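Local coordinates for protein sensory transduction histidine kinase, putative (Borrelia burgdorferi, PDB 5BWJ) that probably acts as a membrane-bound hybrid histidine kinase that transfers a phosphoryl group from ATP to a histidine, this piece being its periplasmic Venus flytrap sensor domain, at residues F10-D14 and V49-D53; S88-F94 and D153-C159. All blocks are in the same frame, centred on the assembly; numbering follows the deposited sequence.

From the N terminus, strand 6-13 is followed by helix 32-42 and then strand 45-52, whose parallel pairing with the first strand is interaction 1; it closes a loop of 34 residues within the first lobe of a Venus flytrap fold. The chain then runs through strand 65-69 into the long strand 79-94, the far end of which takes part in interaction 2. There strand 154-156 returns antiparallel after 58 intervening residues. The two loops follow one another in series, neither nesting nor crossing. Their centres lie about 22 Å apart on opposite sides of the chain's centre, with nearest atoms about 8 Å apart, although both contacts belong to one branched, mixed sheet.

Interaction 1: residues F10-D14 and V49-D53; sequences FKLVD and VEHID
Two neighbouring parallel strands of a Venus flytrap lobe meet here, 10-13 beside 49-52, with axes 4.7 Å apart and N-to-C directions 28° from each other. A ladder of backbone bonds sets the register: Glu50 N donates to Phe10 O, Leu12 N to Glu50 O, Ile52 N to Leu12 O, and, just past the strand end, Asp14 N reaches Ile52 O at 2.7 Å. On the face of Leu12, its CD1 touches two neighbours in directions roughly at right angles. Val49 CG1 lies 3.4 Å from Leu12 CD1, tighter than usual carbon packing, and His51 NE2 lies equally near that methyl, which meets the ring obliquely. The histidine ring also stacks on Tyr28. Because the strands are joined through helix 32-42, this is a beta-alpha-beta crossover, and the helix covers the same face through Ile32 and Phe33 on Leu12 and Leu36 on Val49. On the other face of the sheet, Lys11 and Glu50 run alongside each other; the lysine turns at its last torsion (chi4 -62°), and its NZ forms a salt bridge with Glu50 OE1, 2.5 Å away. Lys11 NZ also pairs with Glu61 and Glu50 OE2 with Lys9, a shared carboxylate that probably offsets the closeness of the two ammonium groups. Ile52 CD1 touches Lys11 CD (3.9 Å) and, further along, Val13 CG2 (4.1 Å).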
ATOM      1  N   PHE B  10     -22.644  -3.972   0.097  1.00 36.83           N
ATOM      2  CA  PHE B  10     -21.359  -3.432   0.521  1.00 36.94           C
ATOM      3  C   PHE B  10     -21.256  -1.962   0.132  1.00 38.95           C
ATOM      4  O   PHE B  10     -21.432  -1.606  -1.035  1.00 41.84           O
ATOM      5  CB  PHE B  10     -20.207  -4.227  -0.099  1.00 36.41           C
ATOM      6  CG  PHE B  10     -19.986  -5.572   0.536  1.00 37.16           C
ATOM      7  CD1 PHE B  10     -19.018  -5.743   1.511  1.00 37.53           C
ATOM      8  CD2 PHE B  10     -20.748  -6.665   0.159  1.00 37.08           C
ATOM      9  CE1 PHE B  10     -18.810  -6.981   2.099  1.00 37.55           C
ATOM     10  CE2 PHE B  10     -20.548  -7.903   0.742  1.00 37.37           C
ATOM     11  CZ  PHE B  10     -19.574  -8.061   1.714  1.00 37.39           C
ATOM     12  N   LYS B  11     -20.986  -1.110   1.116  1.00 38.70           N
ATOM     13  CA  LYS B  11     -20.793   0.315   0.864  1.00 42.07           C
ATOM     14  C   LYS B  11     -19.313   0.673   0.904  1.00 39.40           C
ATOM     15  O   LYS B  11     -18.671   0.594   1.954  1.00 37.77           O
ATOM     16  CB  LYS B  11     -21.566   1.157   1.880  1.00 49.83           C
ATOM     17  CG  LYS B  11     -23.050   1.279   1.569  1.00 58.04           C
ATOM     18  CD  LYS B  11     -23.707   2.344   2.428  1.00 65.77           C
ATOM     19  CE  LYS B  11     -25.181   2.494   2.109  1.00 71.05           C
ATOM     20  NZ  LYS B  11     -25.421   2.920   0.702  1.00 73.65           N
ATOM     21  N   LEU B  12     -18.778   1.061  -0.250  1.00 41.35           N
ATOM     22  CA  LEU B  12     -17.381   1.462  -0.359  1.00 41.86           C
ATOM     23  C   LEU B  12     -17.255   2.961  -0.115  1.00 39.78           C
ATOM     24  O   LEU B  12     -17.704   3.776  -0.923  1.00 41.17           O
ATOM     25  CB  LEU B  12     -16.821   1.088  -1.734  1.00 43.05           C
ATOM     26  CG  LEU B  12     -17.012  -0.381  -2.135  1.00 43.63           C
ATOM     27  CD1 LEU B  12     -16.394  -0.662  -3.496  1.00 44.53           C
ATOM     28  CD2 LEU B  12     -16.434  -1.318  -1.093  1.00 42.48           C
ATOM     29  N   VAL B  13     -16.647   3.319   1.012  1.00 36.07           N
ATOM     30  CA  VAL B  13     -16.577   4.711   1.436  1.00 35.49           C
ATOM     31  C   VAL B  13     -15.327   5.401   0.895  1.00 34.31           C
ATOM     32  O   VAL B  13     -14.218   4.880   1.018  1.00 34.56           O
ATOM     33  CB  VAL B  13     -16.591   4.829   2.974  1.00 37.55           C
ATOM     34  CG1 VAL B  13     -16.651   6.292   3.402  1.00 39.86           C
ATOM     35  CG2 VAL B  13     -17.770   4.063   3.554  1.00 38.67           C
ATOM     36  N   ASP B  14     -15.525   6.574   0.297  1.00 34.59           N
ATOM     37  CA  ASP B  14     -14.425   7.411  -0.174  1.00 35.92           C
ATOM     38  C   ASP B  14     -13.570   6.644  -1.192  1.00 33.39           C
ATOM     39  O   ASP B  14     -14.107   6.081  -2.148  1.00 31.30           O
ATOM     40  CB  ASP B  14     -13.594   7.894   1.023  1.00 38.34           C
ATOM     41  CG  ASP B  14     -12.663   9.046   0.675  1.00 41.79           C
ATOM     42  OD1 ASP B  14     -12.881   9.709  -0.360  1.00 40.12           O
ATOM     43  OD2 ASP B  14     -11.709   9.288   1.444  1.00 45.61           O
ATOM     44  N   VAL B  49     -22.658  -3.673  -4.647  1.00 41.75           N
ATOM     45  CA  VAL B  49     -21.634  -2.693  -4.312  1.00 45.84           C
ATOM     46  C   VAL B  49     -22.142  -1.291  -4.612  1.00 47.03           C
ATOM     47  O   VAL B  49     -22.674  -1.032  -5.693  1.00 49.73           O
ATOM     48  CB  VAL B  49     -20.329  -2.944  -5.090  1.00 48.22           C
ATOM     49  CG1 VAL B  49     -19.258  -1.949  -4.668  1.00 49.49           C
ATOM     50  CG2 VAL B  49     -19.843  -4.368  -4.861  1.00 48.91           C
ATOM     51  N   GLU B  50     -21.980  -0.395  -3.643  1.00 46.23           N
ATOM     52  CA  GLU B  50     -22.370   0.998  -3.807  1.00 48.38           C
ATOM     53  C   GLU B  50     -21.286   1.914  -3.256  1.00 46.16           C
ATOM     54  O   GLU B  50     -20.840   1.751  -2.121  1.00 44.65           O
ATOM     55  CB  GLU B  50     -23.703   1.275  -3.107  1.00 54.90           C
ATOM     56  CG  GLU B  50     -24.150   2.728  -3.183  1.00 63.72           C
ATOM     57  CD  GLU B  50     -25.497   2.961  -2.528  1.00 72.03           C
ATOM     58  OE1 GLU B  50     -25.572   3.806  -1.610  1.00 74.84           O
ATOM     59  OE2 GLU B  50     -26.479   2.305  -2.936  1.00 75.64           O
ATOM     60  N   HIS B  51     -20.864   2.877  -4.067  1.00 47.22           N
ATOM     61  CA  HIS B  51     -19.861   3.844  -3.646  1.00 47.62           C
ATOM     62  C   HIS B  51     -20.511   5.067  -3.015  1.00 47.06           C
ATOM     63  O   HIS B  51     -21.521   5.570  -3.509  1.00 48.89           O
ATOM     64  CB  HIS B  51     -18.996   4.271  -4.830  1.00 47.60           C
ATOM     65  CG  HIS B  51     -18.153   3.168  -5.391  1.00 46.82           C
ATOM     66  ND1 HIS B  51     -18.610   2.301  -6.359  1.00 47.75           N
ATOM     67  CD2 HIS B  51     -16.881   2.791  -5.117  1.00 45.80           C
ATOM     68  CE1 HIS B  51     -17.656   1.438  -6.659  1.00 47.46           C
ATOM     69  NE2 HIS B  51     -16.596   1.714  -5.920  1.00 46.49           N
ATOM     70  N   ILE B  52     -19.926   5.532  -1.917  1.00 43.49           N
ATOM     71  CA  ILE B  52     -20.317   6.795  -1.308  1.00 43.00           C
ATOM     72  C   ILE B  52     -19.064   7.570  -0.908  1.00 43.02           C
ATOM     73  O   ILE B  52     -18.128   7.008  -0.340  1.00 41.80           O
ATOM     74  CB  ILE B  52     -21.228   6.586  -0.079  1.00 43.72           C
ATOM     75  CG1 ILE B  52     -20.639   5.533   0.866  1.00 44.18           C
ATOM     76  CG2 ILE B  52     -22.627   6.168  -0.530  1.00 45.23           C
ATOM     77  CD1 ILE B  52     -21.349   5.444   2.201  1.00 45.84           C
ATOM     78  N   ASP B  53     -19.042   8.859  -1.230  1.00 48.43           N
ATOM     79  CA  ASP B  53     -17.900   9.705  -0.910  1.00 52.72           C
ATOM     80  C   ASP B  53     -17.810   9.950   0.590  1.00 50.75           C
ATOM     81  O   ASP B  53     -16.748   9.786   1.195  1.00 50.34           O
ATOM     82  CB  ASP B  53     -17.997  11.040  -1.653  1.00 60.96           C
ATOM     83  CG  ASP B  53     -17.812  10.888  -3.148  1.00 68.45           C
ATOM     84  OD1 ASP B  53     -17.933   9.751  -3.650  1.00 70.57           O
ATOM     85  OD2 ASP B  53     -17.550  11.907  -3.823  1.00 72.55           O
TER

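Interaction 2: residues S88-F94 and D153-C159; sequences SISILFF and DYIYGDC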
ATOM      1  N   SER B  88      -2.166   0.712   6.406  1.00 37.56           N
ATOM      2  CA  SER B  88      -1.670   1.944   5.809  1.00 38.39           C
ATOM      3  C   SER B  88      -0.710   2.641   6.766  1.00 41.34           C
ATOM      4  O   SER B  88      -0.578   2.248   7.927  1.00 43.58           O
ATOM      5  CB  SER B  88      -2.829   2.879   5.453  1.00 40.65           C
ATOM      6  OG  SER B  88      -3.710   2.273   4.523  1.00 42.75           O
ATOM      7  N   ILE B  89      -0.036   3.670   6.264  1.00 39.77           N
ATOM      8  CA  ILE B  89       0.824   4.511   7.081  1.00 39.46           C
ATOM      9  C   ILE B  89       0.294   5.938   7.035  1.00 41.51           C
ATOM     10  O   ILE B  89       0.004   6.465   5.962  1.00 41.46           O
ATOM     11  CB  ILE B  89       2.292   4.472   6.602  1.00 36.90           C
ATOM     12  CG1 ILE B  89       2.820   3.035   6.657  1.00 37.82           C
ATOM     13  CG2 ILE B  89       3.159   5.405   7.453  1.00 37.45           C
ATOM     14  CD1 ILE B  89       4.247   2.859   6.146  1.00 39.56           C
ATOM     15  N   SER B  90       0.147   6.554   8.203  1.00 35.26           N
ATOM     16  CA  SER B  90      -0.289   7.941   8.277  1.00 40.10           C
ATOM     17  C   SER B  90       0.851   8.858   7.850  1.00 42.49           C
ATOM     18  O   SER B  90       1.966   8.747   8.357  1.00 46.57           O
ATOM     19  CB  SER B  90      -0.755   8.289   9.692  1.00 44.77           C
ATOM     20  OG  SER B  90       0.333   8.294  10.600  1.00 48.15           O
ATOM     21  N   ILE B  91       0.566   9.761   6.918  1.00 39.74           N
ATOM     22  CA  ILE B  91       1.582  10.668   6.394  1.00 39.19           C
ATOM     23  C   ILE B  91       1.056  12.095   6.320  1.00 38.74           C
ATOM     24  O   ILE B  91      -0.079  12.340   5.904  1.00 37.97           O
ATOM     25  CB  ILE B  91       2.073  10.210   4.996  1.00 40.56           C
ATOM     26  CG1 ILE B  91       3.038   9.030   5.156  1.00 43.08           C
ATOM     27  CG2 ILE B  91       2.756  11.362   4.238  1.00 39.10           C
ATOM     28  CD1 ILE B  91       3.641   8.511   3.861  1.00 45.23           C
ATOM     29  N   LEU B  92       1.896  13.031   6.751  1.00 39.31           N
ATOM     30  CA  LEU B  92       1.617  14.449   6.591  1.00 38.70           C
ATOM     31  C   LEU B  92       2.201  14.911   5.259  1.00 38.35           C
ATOM     32  O   LEU B  92       3.422  14.942   5.090  1.00 38.18           O
ATOM     33  CB  LEU B  92       2.206  15.252   7.755  1.00 38.49           C
ATOM     34  CG  LEU B  92       1.777  16.717   7.849  1.00 39.91           C
ATOM     35  CD1 LEU B  92       0.300  16.827   8.205  1.00 39.67           C
ATOM     36  CD2 LEU B  92       2.627  17.457   8.865  1.00 42.15           C
ATOM     37  N   PHE B  93       1.325  15.243   4.315  1.00 38.25           N
ATOM     38  CA  PHE B  93       1.737  15.669   2.977  1.00 36.85           C
ATOM     39  C   PHE B  93       1.742  17.187   2.826  1.00 38.38           C
ATOM     40  O   PHE B  93       1.002  17.890   3.512  1.00 37.99           O
ATOM     41  CB  PHE B  93       0.808  15.079   1.914  1.00 36.11           C
ATOM     42  CG  PHE B  93       1.006  13.614   1.666  1.00 35.37           C
ATOM     43  CD1 PHE B  93       2.124  13.156   0.988  1.00 34.28           C
ATOM     44  CD2 PHE B  93       0.057  12.696   2.081  1.00 36.12           C
ATOM     45  CE1 PHE B  93       2.299  11.809   0.748  1.00 33.34           C
ATOM     46  CE2 PHE B  93       0.228  11.348   1.842  1.00 34.65           C
ATOM     47  CZ  PHE B  93       1.350  10.905   1.174  1.00 33.30           C
ATOM     48  N   PHE B  94       2.568  17.683   1.909  1.00 40.79           N
ATOM     49  CA  PHE B  94       2.526  19.087   1.510  1.00 43.53           C
ATOM     50  C   PHE B  94       3.037  19.229   0.080  1.00 43.16           C
ATOM     51  O   PHE B  94       3.596  18.289  -0.482  1.00 40.92           O
ATOM     52  CB  PHE B  94       3.342  19.960   2.469  1.00 46.36           C
ATOM     53  CG  PHE B  94       4.805  19.623   2.514  1.00 49.23           C
ATOM     54  CD1 PHE B  94       5.278  18.640   3.367  1.00 50.28           C
ATOM     55  CD2 PHE B  94       5.712  20.301   1.715  1.00 51.56           C
ATOM     56  CE1 PHE B  94       6.624  18.331   3.414  1.00 50.73           C
ATOM     57  CE2 PHE B  94       7.059  19.997   1.757  1.00 52.24           C
ATOM     58  CZ  PHE B  94       7.516  19.011   2.609  1.00 51.78           C
ATOM     59  N   ASP B 153      -2.160  24.063   4.519  1.00 52.03           N
ATOM     60  CA  ASP B 153      -0.730  23.931   4.261  1.00 52.53           C
ATOM     61  C   ASP B 153      -0.318  22.463   4.212  1.00 51.56           C
ATOM     62  O   ASP B 153       0.568  22.083   3.444  1.00 49.16           O
ATOM     63  CB  ASP B 153       0.076  24.663   5.337  1.00 56.06           C
ATOM     64  CG  ASP B 153      -0.186  26.157   5.346  1.00 62.13           C
ATOM     65  OD1 ASP B 153      -0.258  26.757   4.255  1.00 63.06           O
ATOM     66  OD2 ASP B 153      -0.324  26.731   6.447  1.00 66.39           O
ATOM     67  N   TYR B 154      -0.966  21.649   5.039  1.00 54.17           N
ATOM     68  CA  TYR B 154      -0.662  20.223   5.127  1.00 53.35           C
ATOM     69  C   TYR B 154      -1.940  19.394   5.160  1.00 49.04           C
ATOM     70  O   TYR B 154      -2.972  19.855   5.647  1.00 48.83           O
ATOM     71  CB  TYR B 154       0.174  19.930   6.375  1.00 56.97           C
ATOM     72  CG  TYR B 154       1.445  20.741   6.471  1.00 60.85           C
ATOM     73  CD1 TYR B 154       1.443  22.012   7.033  1.00 65.14           C
ATOM     74  CD2 TYR B 154       2.650  20.235   6.005  1.00 61.26           C
ATOM     75  CE1 TYR B 154       2.604  22.756   7.122  1.00 67.16           C
ATOM     76  CE2 TYR B 154       3.816  20.971   6.089  1.00 63.46           C
ATOM     77  CZ  TYR B 154       3.787  22.231   6.649  1.00 67.04           C
ATOM     78  OH  TYR B 154       4.947  22.965   6.734  1.00 69.18           O
ATOM     79  N   ILE B 155      -1.867  18.173   4.637  1.00 45.14           N
ATOM     80  CA  ILE B 155      -2.955  17.212   4.780  1.00 43.97           C
ATOM     81  C   ILE B 155      -2.414  15.945   5.432  1.00 41.82           C
ATOM     82  O   ILE B 155      -1.258  15.576   5.229  1.00 39.97           O
ATOM     83  CB  ILE B 155      -3.622  16.878   3.428  1.00 43.40           C
ATOM     84  CG1 ILE B 155      -2.596  16.307   2.445  1.00 44.14           C
ATOM     85  CG2 ILE B 155      -4.300  18.124   2.865  1.00 44.78           C
ATOM     86  CD1 ILE B 155      -3.180  15.881   1.108  1.00 45.18           C
ATOM     87  N   TYR B 156      -3.262  15.292   6.219  1.00 42.55           N
ATOM     88  CA  TYR B 156      -2.867  14.135   7.008  1.00 42.03           C
ATOM     89  C   TYR B 156      -3.808  12.966   6.742  1.00 40.69           C
ATOM     90  O   TYR B 156      -5.019  13.090   6.909  1.00 42.18           O
ATOM     91  CB  TYR B 156      -2.866  14.502   8.492  1.00 43.53           C
ATOM     92  CG  TYR B 156      -2.213  13.485   9.395  1.00 45.19           C
ATOM     93  CD1 TYR B 156      -0.861  13.191   9.279  1.00 44.95           C
ATOM     94  CD2 TYR B 156      -2.942  12.835  10.382  1.00 46.49           C
ATOM     95  CE1 TYR B 156      -0.256  12.268  10.110  1.00 45.67           C
ATOM     96  CE2 TYR B 156      -2.345  11.909  11.219  1.00 46.77           C
ATOM     97  CZ  TYR B 156      -1.003  11.631  11.077  1.00 45.89           C
ATOM     98  OH  TYR B 156      -0.404  10.712  11.906  1.00 45.71           O
ATOM     99  N   GLY B 157      -3.255  11.834   6.318  1.00 38.95           N
ATOM    100  CA  GLY B 157      -4.074  10.674   6.019  1.00 38.52           C
ATOM    101  C   GLY B 157      -3.342   9.531   5.342  1.00 37.05           C
ATOM    102  O   GLY B 157      -2.134   9.354   5.510  1.00 35.97           O
ATOM    103  N   ASP B 158      -4.097   8.759   4.565  1.00 37.08           N
ATOM    104  CA  ASP B 158      -3.600   7.537   3.943  1.00 37.13           C
ATOM    105  C   ASP B 158      -2.447   7.804   2.979  1.00 36.62           C
ATOM    106  O   ASP B 158      -2.550   8.657   2.098  1.00 38.44           O
ATOM    107  CB  ASP B 158      -4.741   6.832   3.208  1.00 37.30           C
ATOM    108  CG  ASP B 158      -4.333   5.483   2.658  1.00 38.11           C
ATOM    109  OD1 ASP B 158      -3.867   5.429   1.502  1.00 34.73           O
ATOM    110  OD2 ASP B 158      -4.475   4.477   3.385  1.00 42.06           O
ATOM    111  N   CYS B 159      -1.360   7.052   3.142  1.00 34.68           N
ATOM    112  CA  CYS B 159      -0.139   7.273   2.367  1.00 33.49           C
ATOM    113  C   CYS B 159      -0.338   7.037   0.875  1.00 34.77           C
ATOM    114  O   CYS B 159       0.177   7.793   0.050  1.00 37.65           O
ATOM    115  CB  CYS B 159       0.993   6.369   2.873  1.00 33.71           C
ATOM    116  SG  CYS B 159       0.660   4.587   2.772  1.00 42.58           S
TER
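An antiparallel pairing in the second lobe of the flytrap joins strand 88-94 to strand 154-156 and the turn that follows, the short axes running at 161° to one another. Two hydrogen-bonded pairs supply the four regular backbone bonds. Phe93 N donates a hydrogen bond to Ile155 O (2.8 Å) and Phe93 O accepts from Ile155 N; Ile91 and Gly157 exchange bonds in the same way. Past Gly157 the chain turns a corner and the ladder weakens: Cys159 N makes a weak bond to Ile89 O, strongly bent at the hydrogen, and Ile89 N points at Cys159 SG in another weak one at 3.7 Å. Asp158 caps the start of helix 161-169 here, its OD1 accepting from Thr161 N. The side chain swings its CG opposite the backbone N (chi1 -174°), which carries the carboxylate toward Ser88. Its other oxygen, Asp158 OD2, accepts a hydrogen bond from Ser88 OG at 2.6 Å, met nearly along the C-O axis, while the same serine oxygen is also hydrogen-bonded to Asn187 ND2. Val181 O is hydrogen-bonded to both Ser90 OG and Tyr156 OH, and Tyr183 N is a further partner of the serine; the two hydroxyl oxygens, Ser90 OG and Tyr156 OH, lie 2.8 Å apart. On the opposite face, the rim of the Phe93 ring meets a carbonyl, with CZ 3.5 Å from Cys159 O, and Ile91 CG2 sits over the ring centre. Ile91 CD1 packs on Cys159 CB, and Ile91 also touches Pro18 of the second subunit. Near the strand end, Phe94 CB rests against Tyr154 CD2 (3.6 Å), the two ring planes inclined at 66°.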